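Local coordinates for protein enoyl-CoA hydratase (Mycobacterium thermoresistibile, PDB 3T3W) that probably catalyses the hydration of enoyl-CoA thioesters in fatty-acid metabolism, as a six-chain crotonase-family assembly whose subunit binds a zinc ion, at residues A79-R84 with G132-W137; A148-P153 with G195-V200; L156-G161 with H256-S261; G166-W169 with K175-E178. All blocks are in the same frame, centred on the assembly; numbering follows the deposited sequence.

Contact 1 of 4, residues A79-R84 with G132-W137; sequences AGHDLR and GLLLCW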
loop_
_atom_site.group_PDB
_atom_site.type_symbol
_atom_site.label_atom_id
_atom_site.label_comp_id
_atom_site.label_asym_id
_atom_site.label_seq_id
_atom_site.Cartn_x
_atom_site.Cartn_y
_atom_site.Cartn_z
ATOM N N ALA F 79 9.380 1.863 -33.415
ATOM C CA ALA F 79 7.985 2.037 -33.822
ATOM C C ALA F 79 7.032 1.169 -32.996
ATOM O O ALA F 79 5.807 1.303 -33.149
ATOM C CB ALA F 79 7.831 1.723 -35.322
ATOM N N GLY F 80 7.573 0.310 -32.130
ATOM C CA GLY F 80 6.752 -0.553 -31.244
ATOM C C GLY F 80 6.689 -2.003 -31.677
ATOM O O GLY F 80 7.585 -2.503 -32.367
ATOM N N HIS F 81 5.617 -2.676 -31.289
ATOM C CA HIS F 81 5.489 -4.104 -31.549
ATOM C C HIS F 81 5.104 -4.351 -32.992
ATOM O O HIS F 81 4.276 -3.633 -33.552
ATOM C CB HIS F 81 4.433 -4.711 -30.646
ATOM C CG HIS F 81 4.766 -4.611 -29.171
ATOM N ND1 HIS F 81 3.809 -4.465 -28.198
ATOM C CD2 HIS F 81 5.998 -4.606 -28.528
ATOM C CE1 HIS F 81 4.436 -4.396 -26.987
ATOM N NE2 HIS F 81 5.770 -4.460 -27.188
ATOM N N ASP F 82 5.697 -5.365 -33.590
ATOM C CA ASP F 82 5.532 -5.656 -35.028
ATOM C C ASP F 82 4.167 -6.327 -35.179
ATOM O O ASP F 82 3.902 -7.328 -34.537
ATOM C CB ASP F 82 6.718 -6.550 -35.465
ATOM C CG ASP F 82 6.772 -6.849 -36.946
ATOM O OD1 ASP F 82 5.781 -6.659 -37.674
ATOM O OD2 ASP F 82 7.837 -7.332 -37.377
ATOM N N LEU F 83 3.273 -5.699 -35.948
ATOM C CA LEU F 83 1.915 -6.217 -36.180
ATOM C C LEU F 83 1.925 -7.487 -37.039
ATOM O O LEU F 83 1.208 -8.439 -36.761
ATOM C CB LEU F 83 1.059 -5.140 -36.868
ATOM N N ARG F 84 2.744 -7.482 -38.087
ATOM C CA ARG F 84 2.921 -8.649 -38.957
ATOM C C ARG F 84 4.102 -9.451 -38.436
ATOM O O ARG F 84 5.174 -9.462 -39.047
ATOM C CB ARG F 84 3.155 -8.212 -40.404
ATOM N N GLY F 132 7.742 0.623 -27.996
ATOM C CA GLY F 132 9.047 1.271 -27.775
ATOM C C GLY F 132 9.311 1.655 -26.303
ATOM O O GLY F 132 10.451 1.576 -25.787
ATOM N N LEU F 133 8.250 2.071 -25.628
ATOM C CA LEU F 133 8.327 2.469 -24.221
ATOM C C LEU F 133 8.705 1.307 -23.323
ATOM O O LEU F 133 9.291 1.499 -22.244
ATOM C CB LEU F 133 6.991 3.073 -23.784
ATOM C CG LEU F 133 6.605 4.347 -24.568
ATOM C CD1 LEU F 133 5.129 4.640 -24.392
ATOM C CD2 LEU F 133 7.471 5.533 -24.078
ATOM N N LEU F 134 8.369 0.089 -23.734
ATOM C CA LEU F 134 8.750 -1.110 -22.975
ATOM C C LEU F 134 10.239 -1.402 -23.059
ATOM O O LEU F 134 10.754 -2.168 -22.244
ATOM C CB LEU F 134 7.946 -2.339 -23.422
ATOM C CG LEU F 134 6.642 -2.567 -22.697
ATOM C CD1 LEU F 134 5.674 -1.419 -22.986
ATOM C CD2 LEU F 134 6.012 -3.897 -23.037
ATOM N N LEU F 135 10.943 -0.751 -23.989
ATOM C CA LEU F 135 12.389 -0.921 -24.085
ATOM C C LEU F 135 13.137 0.133 -23.269
ATOM O O LEU F 135 14.148 -0.203 -22.667
ATOM C CB LEU F 135 12.855 -0.895 -25.526
ATOM C CG LEU F 135 12.100 -1.839 -26.505
ATOM C CD1 LEU F 135 12.797 -1.843 -27.885
ATOM C CD2 LEU F 135 11.985 -3.269 -25.934
ATOM N N CYS F 136 12.681 1.392 -23.267
ATOM C CA CYS F 136 13.398 2.442 -22.579
ATOM C C CYS F 136 12.956 2.609 -21.122
ATOM O O CYS F 136 13.808 2.886 -20.261
ATOM C CB CYS F 136 13.332 3.785 -23.342
ATOM S SG CYS F 136 11.698 4.460 -23.609
ATOM N N TRP F 137 11.669 2.463 -20.804
ATOM C CA TRP F 137 11.254 2.631 -19.398
ATOM C C TRP F 137 11.977 1.750 -18.403
ATOM O O TRP F 137 12.277 2.222 -17.296
ATOM C CB TRP F 137 9.747 2.489 -19.217
ATOM C CG TRP F 137 8.917 3.671 -19.619
ATOM C CD1 TRP F 137 9.268 4.998 -19.653
ATOM C CD2 TRP F 137 7.497 3.637 -19.944
ATOM N NE1 TRP F 137 8.205 5.794 -20.010
ATOM C CE2 TRP F 137 7.098 5.026 -20.192
ATOM C CE3 TRP F 137 6.556 2.631 -20.062
ATOM C CZ2 TRP F 137 5.808 5.360 -20.529
ATOM C CZ3 TRP F 137 5.263 2.987 -20.416
ATOM C CH2 TRP F 137 4.895 4.316 -20.618
#

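Contact 2 of 4, residues A148-P153 with G195-V200; sequences ALFSDP and GMVNRV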
loop_
_atom_site.group_PDB
_atom_site.type_symbol
_atom_site.label_atom_id
_atom_site.label_comp_id
_atom_site.label_asym_id
_atom_site.label_seq_id
_atom_site.Cartn_x
_atom_site.Cartn_y
_atom_site.Cartn_z
ATOM N N ALA F 148 13.303 13.649 -30.480
ATOM C CA ALA F 148 12.593 12.432 -30.059
ATOM C C ALA F 148 11.125 12.775 -29.838
ATOM O O ALA F 148 10.783 13.874 -29.417
ATOM C CB ALA F 148 13.155 11.871 -28.769
ATOM N N LEU F 149 10.270 11.831 -30.214
ATOM C CA LEU F 149 8.827 11.969 -30.075
ATOM C C LEU F 149 8.307 10.707 -29.421
ATOM O O LEU F 149 8.515 9.633 -29.947
ATOM C CB LEU F 149 8.175 12.172 -31.445
ATOM C CG LEU F 149 8.403 13.579 -32.011
ATOM C CD1 LEU F 149 7.887 13.664 -33.445
ATOM C CD2 LEU F 149 7.668 14.623 -31.205
ATOM N N PHE F 150 7.656 10.858 -28.277
ATOM C CA PHE F 150 7.170 9.741 -27.471
ATOM C C PHE F 150 5.665 9.699 -27.521
ATOM O O PHE F 150 5.009 10.726 -27.329
ATOM C CB PHE F 150 7.586 9.897 -26.009
ATOM C CG PHE F 150 9.063 9.823 -25.770
ATOM C CD1 PHE F 150 9.685 8.618 -25.485
ATOM C CD2 PHE F 150 9.842 10.959 -25.818
ATOM C CE1 PHE F 150 11.042 8.559 -25.206
ATOM C CE2 PHE F 150 11.220 10.898 -25.550
ATOM C CZ PHE F 150 11.830 9.692 -25.270
ATOM N N SER F 151 5.089 8.508 -27.733
ATOM C CA SER F 151 3.622 8.409 -27.806
ATOM C C SER F 151 3.164 6.992 -27.476
ATOM O O SER F 151 3.964 6.060 -27.535
ATOM C CB SER F 151 3.121 8.834 -29.220
ATOM O OG SER F 151 3.541 7.882 -30.208
ATOM N N ASP F 152 1.891 6.866 -27.114
ATOM C CA ASP F 152 1.249 5.566 -27.028
ATOM C C ASP F 152 -0.182 5.688 -27.521
ATOM O O ASP F 152 -1.076 5.852 -26.700
ATOM C CB ASP F 152 1.288 5.014 -25.615
ATOM C CG ASP F 152 0.715 3.626 -25.516
ATOM O OD1 ASP F 152 0.387 3.033 -26.603
ATOM O OD2 ASP F 152 0.537 3.164 -24.357
ATOM N N PRO F 153 -0.387 5.583 -28.856
ATOM C CA PRO F 153 -1.721 5.711 -29.441
ATOM C C PRO F 153 -2.563 4.430 -29.516
ATOM O O PRO F 153 -3.478 4.339 -30.389
ATOM C CB PRO F 153 -1.427 6.245 -30.837
ATOM C CG PRO F 153 -0.099 5.708 -31.181
ATOM C CD PRO F 153 0.671 5.603 -29.889
ATOM N N GLY F 195 10.190 14.484 -15.823
ATOM C CA GLY F 195 11.265 13.693 -15.249
ATOM C C GLY F 195 11.509 12.357 -15.929
ATOM O O GLY F 195 12.505 11.664 -15.607
ATOM N N MET F 196 10.646 11.997 -16.888
ATOM C CA MET F 196 10.774 10.752 -17.606
ATOM C C MET F 196 12.118 10.689 -18.387
ATOM O O MET F 196 12.716 9.648 -18.548
ATOM C CB MET F 196 9.605 10.586 -18.578
ATOM C CG MET F 196 9.847 9.460 -19.560
ATOM S SD MET F 196 8.397 9.113 -20.542
ATOM C CE MET F 196 9.174 8.476 -22.043
ATOM N N VAL F 197 12.529 11.816 -18.934
ATOM C CA VAL F 197 13.820 11.954 -19.611
ATOM C C VAL F 197 14.760 12.744 -18.682
ATOM O O VAL F 197 14.397 13.829 -18.181
ATOM C CB VAL F 197 13.621 12.610 -21.013
ATOM C CG1 VAL F 197 14.911 13.229 -21.536
ATOM C CG2 VAL F 197 13.026 11.567 -21.993
ATOM N N ASN F 198 15.978 12.219 -18.481
ATOM C CA ASN F 198 16.961 12.867 -17.630
ATOM C C ASN F 198 17.598 14.082 -18.307
ATOM O O ASN F 198 17.930 15.056 -17.641
ATOM C CB ASN F 198 18.078 11.880 -17.262
ATOM C CG ASN F 198 17.608 10.790 -16.293
ATOM O OD1 ASN F 198 17.009 9.818 -16.713
ATOM N ND2 ASN F 198 17.925 10.950 -14.992
ATOM N N ARG F 199 17.845 13.997 -19.616
ATOM C CA ARG F 199 18.601 15.045 -20.310
ATOM C C ARG F 199 18.212 14.985 -21.777
ATOM O O ARG F 199 18.027 13.915 -22.300
ATOM C CB ARG F 199 20.088 14.734 -20.245
ATOM C CG ARG F 199 20.669 14.837 -18.861
ATOM C CD ARG F 199 22.194 14.973 -18.872
ATOM N NE ARG F 199 22.692 14.623 -17.527
ATOM C CZ ARG F 199 23.892 14.105 -17.285
ATOM N NH1 ARG F 199 24.714 13.852 -18.303
ATOM N NH2 ARG F 199 24.271 13.857 -16.029
ATOM N N VAL F 200 18.062 16.143 -22.389
ATOM C CA VAL F 200 17.798 16.279 -23.823
ATOM C C VAL F 200 19.064 16.866 -24.449
ATOM O O VAL F 200 19.640 17.861 -23.935
ATOM C CB VAL F 200 16.604 17.234 -24.096
ATOM C CG1 VAL F 200 16.392 17.407 -25.619
ATOM C CG2 VAL F 200 15.352 16.737 -23.341
#

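Contact 3 of 4, residues L156-G161 with H256-S261; sequences LMDIGG and HGNAMS. Unlike the reference sequence in segment 156-161: D158 (reference Gly). With ZN (zinc ion), chain T.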
loop_
_atom_site.group_PDB
_atom_site.type_symbol
_atom_site.label_atom_id
_atom_site.label_comp_id
_atom_site.label_asym_id
_atom_site.label_seq_id
_atom_site.Cartn_x
_atom_site.Cartn_y
_atom_site.Cartn_z
ATOM N N LEU F 156 -6.597 3.843 -30.028
ATOM C CA LEU F 156 -7.135 3.664 -31.384
ATOM C C LEU F 156 -7.402 2.199 -31.765
ATOM O O LEU F 156 -8.308 1.916 -32.581
ATOM C CB LEU F 156 -6.173 4.253 -32.419
ATOM C CG LEU F 156 -6.246 5.745 -32.639
ATOM C CD1 LEU F 156 -4.967 6.189 -33.355
ATOM C CD2 LEU F 156 -7.484 6.102 -33.451
ATOM N N MET F 157 -6.615 1.283 -31.214
ATOM C CA MET F 157 -6.763 -0.151 -31.449
ATOM C C MET F 157 -7.590 -0.860 -30.368
ATOM O O MET F 157 -7.568 -2.071 -30.301
ATOM C CB MET F 157 -5.386 -0.812 -31.495
ATOM C CG MET F 157 -4.534 -0.375 -32.643
ATOM S SD MET F 157 -2.921 -1.207 -32.532
ATOM C CE MET F 157 -2.190 -0.601 -34.065
ATOM N N ASP F 158 -8.298 -0.091 -29.550
ATOM C CA ASP F 158 -9.185 -0.582 -28.497
ATOM C C ASP F 158 -8.516 -1.071 -27.232
ATOM O O ASP F 158 -9.118 -1.817 -26.463
ATOM C CB ASP F 158 -10.229 -1.587 -29.001
ATOM C CG ASP F 158 -11.624 -0.965 -29.045
ATOM O OD1 ASP F 158 -12.314 -0.786 -27.980
ATOM O OD2 ASP F 158 -11.969 -0.582 -30.152
ATOM N N ILE F 159 -7.308 -0.595 -26.967
ATOM C CA ILE F 159 -6.562 -1.042 -25.823
ATOM C C ILE F 159 -6.189 0.126 -24.917
ATOM O O ILE F 159 -5.823 1.192 -25.416
ATOM C CB ILE F 159 -5.229 -1.693 -26.293
ATOM C CG1 ILE F 159 -5.475 -2.745 -27.362
ATOM C CG2 ILE F 159 -4.490 -2.292 -25.112
ATOM C CD1 ILE F 159 -6.327 -3.887 -26.893
ATOM N N GLY F 160 -6.276 -0.055 -23.598
ATOM C CA GLY F 160 -6.025 1.021 -22.668
ATOM C C GLY F 160 -4.558 1.261 -22.308
ATOM O O GLY F 160 -4.179 1.088 -21.134
ATOM N N GLY F 161 -3.730 1.572 -23.300
ATOM C CA GLY F 161 -2.298 1.751 -23.066
ATOM C C GLY F 161 -1.576 0.420 -23.224
ATOM O O GLY F 161 -2.194 -0.669 -23.129
ATOM N N HIS F 256 -7.895 -6.545 -25.186
ATOM C CA HIS F 256 -7.802 -7.635 -26.146
ATOM C C HIS F 256 -9.045 -8.479 -26.143
ATOM O O HIS F 256 -9.524 -8.876 -27.218
ATOM C CB HIS F 256 -6.615 -8.552 -25.889
ATOM C CG HIS F 256 -5.291 -7.938 -26.221
ATOM N ND1 HIS F 256 -5.006 -7.466 -27.475
ATOM C CD2 HIS F 256 -4.171 -7.699 -25.454
ATOM C CE1 HIS F 256 -3.753 -6.993 -27.487
ATOM N NE2 HIS F 256 -3.229 -7.138 -26.268
ATOM N N GLY F 257 -9.558 -8.791 -24.951
ATOM C CA GLY F 257 -10.775 -9.566 -24.822
ATOM C C GLY F 257 -11.941 -8.903 -25.521
ATOM O O GLY F 257 -12.724 -9.538 -26.262
ATOM N N ASN F 258 -12.056 -7.603 -25.347
ATOM C CA ASN F 258 -13.139 -6.918 -26.022
ATOM C C ASN F 258 -12.972 -6.853 -27.540
ATOM O O ASN F 258 -13.944 -7.066 -28.304
ATOM C CB ASN F 258 -13.316 -5.514 -25.488
ATOM C CG ASN F 258 -14.571 -4.854 -26.012
ATOM O OD1 ASN F 258 -15.651 -5.371 -25.824
ATOM N ND2 ASN F 258 -14.422 -3.699 -26.668
ATOM N N ALA F 259 -11.768 -6.570 -28.000
ATOM C CA ALA F 259 -11.483 -6.470 -29.454
ATOM C C ALA F 259 -11.799 -7.790 -30.136
ATOM O O ALA F 259 -12.407 -7.821 -31.226
ATOM C CB ALA F 259 -10.027 -6.095 -29.680
ATOM N N MET F 260 -11.460 -8.897 -29.467
ATOM C CA MET F 260 -11.779 -10.239 -30.012
ATOM C C MET F 260 -13.283 -10.497 -30.048
ATOM O O MET F 260 -13.800 -11.084 -31.031
ATOM C CB MET F 260 -11.091 -11.346 -29.232
ATOM C CG MET F 260 -9.590 -11.269 -29.298
ATOM S SD MET F 260 -8.865 -12.516 -28.215
ATOM C CE MET F 260 -8.775 -13.745 -29.498
ATOM N N SER F 261 -14.008 -10.044 -29.021
ATOM C CA SER F 261 -15.461 -10.231 -28.980
ATOM C C SER F 261 -16.149 -9.422 -30.065
ATOM O O SER F 261 -17.229 -9.825 -30.519
ATOM C CB SER F 261 -16.063 -9.895 -27.600
ATOM O OG SER F 261 -16.121 -8.499 -27.342
HETATM ZN ZN ZN T . -1.292 -6.456 -25.784
HETATM O O HOH W 1 -11.439 -2.572 -26.021
HETATM O O HOH W 2 -1.295 -5.025 -27.338
#

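Contact 4 of 4, residues G166-W169 with K175-E178; sequences GHTW and KAKE. With EDO (1,2-ethanediol), chain V.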
loop_
_atom_site.group_PDB
_atom_site.type_symbol
_atom_site.label_atom_id
_atom_site.label_comp_id
_atom_site.label_asym_id
_atom_site.label_seq_id
_atom_site.Cartn_x
_atom_site.Cartn_y
_atom_site.Cartn_z
ATOM N N GLY F 166 3.978 2.124 -17.356
ATOM C CA GLY F 166 4.886 3.117 -16.799
ATOM C C GLY F 166 4.277 4.521 -16.805
ATOM O O GLY F 166 4.772 5.411 -16.130
ATOM N N HIS F 167 3.220 4.716 -17.607
ATOM C CA HIS F 167 2.762 6.044 -17.960
ATOM C C HIS F 167 2.532 6.908 -16.730
ATOM O O HIS F 167 2.989 8.070 -16.665
ATOM C CB HIS F 167 1.445 6.018 -18.766
ATOM C CG HIS F 167 1.421 5.029 -19.907
ATOM N ND1 HIS F 167 1.554 3.674 -19.719
ATOM C CD2 HIS F 167 1.198 5.222 -21.269
ATOM C CE1 HIS F 167 1.443 3.054 -20.914
ATOM N NE2 HIS F 167 1.206 4.003 -21.864
ATOM N N THR F 168 1.752 6.419 -15.783
ATOM C CA THR F 168 1.393 7.198 -14.617
ATOM C C THR F 168 2.611 7.575 -13.769
ATOM O O THR F 168 2.673 8.672 -13.233
ATOM C CB THR F 168 0.344 6.464 -13.758
ATOM O OG1 THR F 168 -0.834 6.284 -14.557
ATOM C CG2 THR F 168 -0.083 7.264 -12.488
ATOM N N TRP F 169 3.518 6.610 -13.611
ATOM C CA TRP F 169 4.742 6.786 -12.830
ATOM C C TRP F 169 5.683 7.767 -13.481
ATOM O O TRP F 169 6.346 8.574 -12.793
ATOM C CB TRP F 169 5.440 5.442 -12.718
ATOM C CG TRP F 169 4.597 4.401 -12.014
ATOM C CD1 TRP F 169 3.730 3.512 -12.591
ATOM C CD2 TRP F 169 4.488 4.196 -10.578
ATOM N NE1 TRP F 169 3.109 2.751 -11.643
ATOM C CE2 TRP F 169 3.503 3.137 -10.390
ATOM C CE3 TRP F 169 5.081 4.778 -9.456
ATOM C CZ2 TRP F 169 3.188 2.654 -9.144
ATOM C CZ3 TRP F 169 4.761 4.269 -8.180
ATOM C CH2 TRP F 169 3.819 3.242 -8.030
ATOM N N LYS F 175 -1.100 13.856 -17.310
ATOM C CA LYS F 175 -0.419 13.777 -18.631
ATOM C C LYS F 175 -0.612 12.379 -19.247
ATOM O O LYS F 175 -0.862 12.257 -20.443
ATOM C CB LYS F 175 1.059 14.141 -18.536
ATOM C CG LYS F 175 1.644 14.411 -19.942
ATOM C CD LYS F 175 2.951 15.208 -19.981
ATOM C CE LYS F 175 2.899 16.583 -19.378
ATOM N NZ LYS F 175 2.584 17.716 -20.286
ATOM N N ALA F 176 -0.548 11.348 -18.403
ATOM C CA ALA F 176 -0.770 9.989 -18.851
ATOM C C ALA F 176 -2.132 9.844 -19.528
ATOM O O ALA F 176 -2.236 9.260 -20.642
ATOM C CB ALA F 176 -0.574 8.956 -17.699
ATOM N N LYS F 177 -3.175 10.363 -18.874
ATOM C CA LYS F 177 -4.534 10.238 -19.403
ATOM C C LYS F 177 -4.595 11.053 -20.682
ATOM O O LYS F 177 -5.177 10.615 -21.648
ATOM C CB LYS F 177 -5.581 10.715 -18.402
ATOM C CG LYS F 177 -5.785 9.711 -17.264
ATOM C CD LYS F 177 -6.813 10.265 -16.281
ATOM C CE LYS F 177 -6.841 9.616 -14.960
ATOM N NZ LYS F 177 -7.802 10.315 -13.999
ATOM N N GLU F 178 -4.030 12.255 -20.659
ATOM C CA GLU F 178 -4.120 13.128 -21.874
ATOM C C GLU F 178 -3.559 12.402 -23.094
ATOM O O GLU F 178 -4.195 12.389 -24.168
ATOM C CB GLU F 178 -3.390 14.431 -21.672
ATOM C CG GLU F 178 -3.432 15.389 -22.848
ATOM C CD GLU F 178 -2.590 16.640 -22.646
ATOM O OE1 GLU F 178 -2.199 16.947 -21.485
ATOM O OE2 GLU F 178 -2.296 17.315 -23.684
HETATM C C1 EDO V . -6.620 13.284 -12.542
HETATM O O1 EDO V . -6.424 12.620 -13.759
HETATM C C2 EDO V . -6.301 12.345 -11.403
HETATM O O2 EDO V . -7.307 11.371 -11.364
#

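Contact 1 of 4, residues A79-R84 with G132-W137
The imidazole of H81 presents its edge to L134, with NE2 4.2 Å from CD2 of L134, near the ring plane. The two side chains run at about a right angle to each other, so the approach is a single methyl against a ring edge and not a stack. In the crotonase fold, two loops of this kind, one after a strand of the main sheet and one leading into a short helix, supply the backbone N-H groups of the oxyanion hole; the position of H81 is consistent with its peptide N being one of them. The backbones come closer than the side chains do. G80 and G132 lie with their CA atoms 4.5 Å apart, and G80 CA is 3.6 Å from G132 N. G80 has positive phi (105°, psi -154°), a backbone conformation that glycine readily takes. With CG beside the backbone N (chi1 -63°), the H81 ring is set close to 132-137, where it also stacks on Y106, a residue of helix 95-115 that L134 touches as well. The H81 side chain is about 6 Å from the bound zinc ion, which puts this methyl-to-imidazole contact beside the metal site. D82, by contrast, forms a salt bridge through OD2 with R37. The short helix 133-136 is closed by L135 N to G132 O at 3.0 Å and W137 N to L133 O at 2.9 Å. Within it, L133 CB sits 3.7 Å above one face of the W137 indole.

Contact 2 of 4, residues A148-P153 with G195-V200
F150 points from strand 149-151 at the turn that holds M196 and V197, and its ring atoms divide between these two residues. CB leads to CG, which lies beside the backbone N (chi1 -66°) and is 4.0 Å from M196 CE. CD1 is 3.5 Å and CE1 3.7 Å from the same methyl, which lies over one face of the ring. At the far end of the ring, CZ comes to 4.0 Å from V197 CG2, an oblique approach. M196 arrives from the opposite direction with an extended chain, and its CE stands 3.9 Å from the ring centroid, 30° off the normal, a CH-pi contact. The sulfur is farther out, 5.4 Å from the centroid and 20° off the normal. V191 of helix 188-194 and L133 of helix 133-136 also touch F150. Nearby, R199 forms a salt bridge with E178 of a second subunit. G195, with positive phi, closes helix 188-194 in a Schellman motif. The arrangement is a Met-aromatic contact, here joining strand 149-151 of the small sheet of a crotonase fold to the loop that leads from helix 188-194 into the edge strand 199-201.

Contact 3 of 4, residues L156-G161 with H256-S261
The irregular segment 156-161 passes alongside one face of helix 241-263, with CA-to-CA approaches of 6.4 Å for D158 and A259 and 6.7 Å for I159 and H256. In this crotonase-fold subunit the helix forms part of the C-terminal helical region and brings H256 to a zinc site. I159 packs on the histidine: its CD1 lies over one face of the H256 imidazole, 4.1 Å from the centroid and 21° off the normal, a CH-pi contact. CG1 of I159 sits beside the backbone N (chi1 -51°), which places CD1 against the helix, and the same methyl is 3.5 Å from H256 N. The ring is held at both nitrogens, ND1 bonding to P266 O and NE2 to zinc, which fixes its rotation with I159 on one face. E102, E163 and H252 complete the protein ligands, and water 2 adds another.

The D158 side is less certain. D158, where the reference sequence has glycine, has positive phi and two deposited conformers. In the one described, OD1 is 3.8 Å from N258 ND2, their carboxylate and amide planes 57° apart. Water 1 lies within reach of D158 O, D158 OD1 and N258 ND2, but its 2.5 Å to D158 O is very short, so with two conformers the bridge is doubtful. N258 OD1 is engaged by E96 N of a fourth subunit. At the metal, H256 NE2 is 2.1 Å from the zinc ion.

Contact 4 of 4, residues G166-W169 with K175-E178
K177 NZ, next along the helix from the A176 methyl that packs on H167, is gripped by several groups. It donates to both oxygens of a 1,2-ethanediol, probably from the crystallisation liquor, at 2.7 Å from NZ to O1 and 2.9 Å from NZ to O2. It also makes a salt bridge with D140 and a hydrogen bond to N233, both of a third subunit. Four acceptors exceed its three N-H groups, so they must share or alternate. The extended chain (chi2 178°) takes NZ clear of 166-169, and D140 and N233 place the cluster at the subunit interface. The diol itself also bonds to D140 O of that subunit.

Across the two segments the contact is apolar and rests on one methyl. A176 CB stands 3.7 Å from H167 CB and 3.8 Å from the carbonyl O of H167, and it lies 3.9 Å from T168 N. The CA atoms of H167 and A176 are 5.4 Å apart. T168 approaches the same methyl with OG1 at 4.1 Å, although the hydroxyl's polar partner is H165 NE2. H167 contributes little beyond CB, because its ring stacks with H165, meets W137 edge-to-face and bonds through NE2 to D152 OD2. The contact thus joins consecutive helices 167-171 and 173-182 at their short connection, with H167 bonded to D152, just after strand 149-151, and V232 of a third subunit packing on T168 and A176.

In the fold
All four contacts are buried in the assembly, though their centres lie about 7, 11, 15 and 21 Å from the centre of the chain (contacts 1, 2, 4 and 3). Contacts 1 and 2 share an apolar core, where L133 CD2 is 4.0 Å from M196 CE. W137 links contact 1 to contact 4, and D152 links contact 2 to both contacts 3 and 4. The chemistry follows position: glycine backbones and a methyl at an imidazole edge in contact 1, ring and thioether in contact 2, a methyl over a zinc-bound imidazole in contact 3, a lone alanine methyl in contact 4. Contacts 3 and 4 both reach a third subunit.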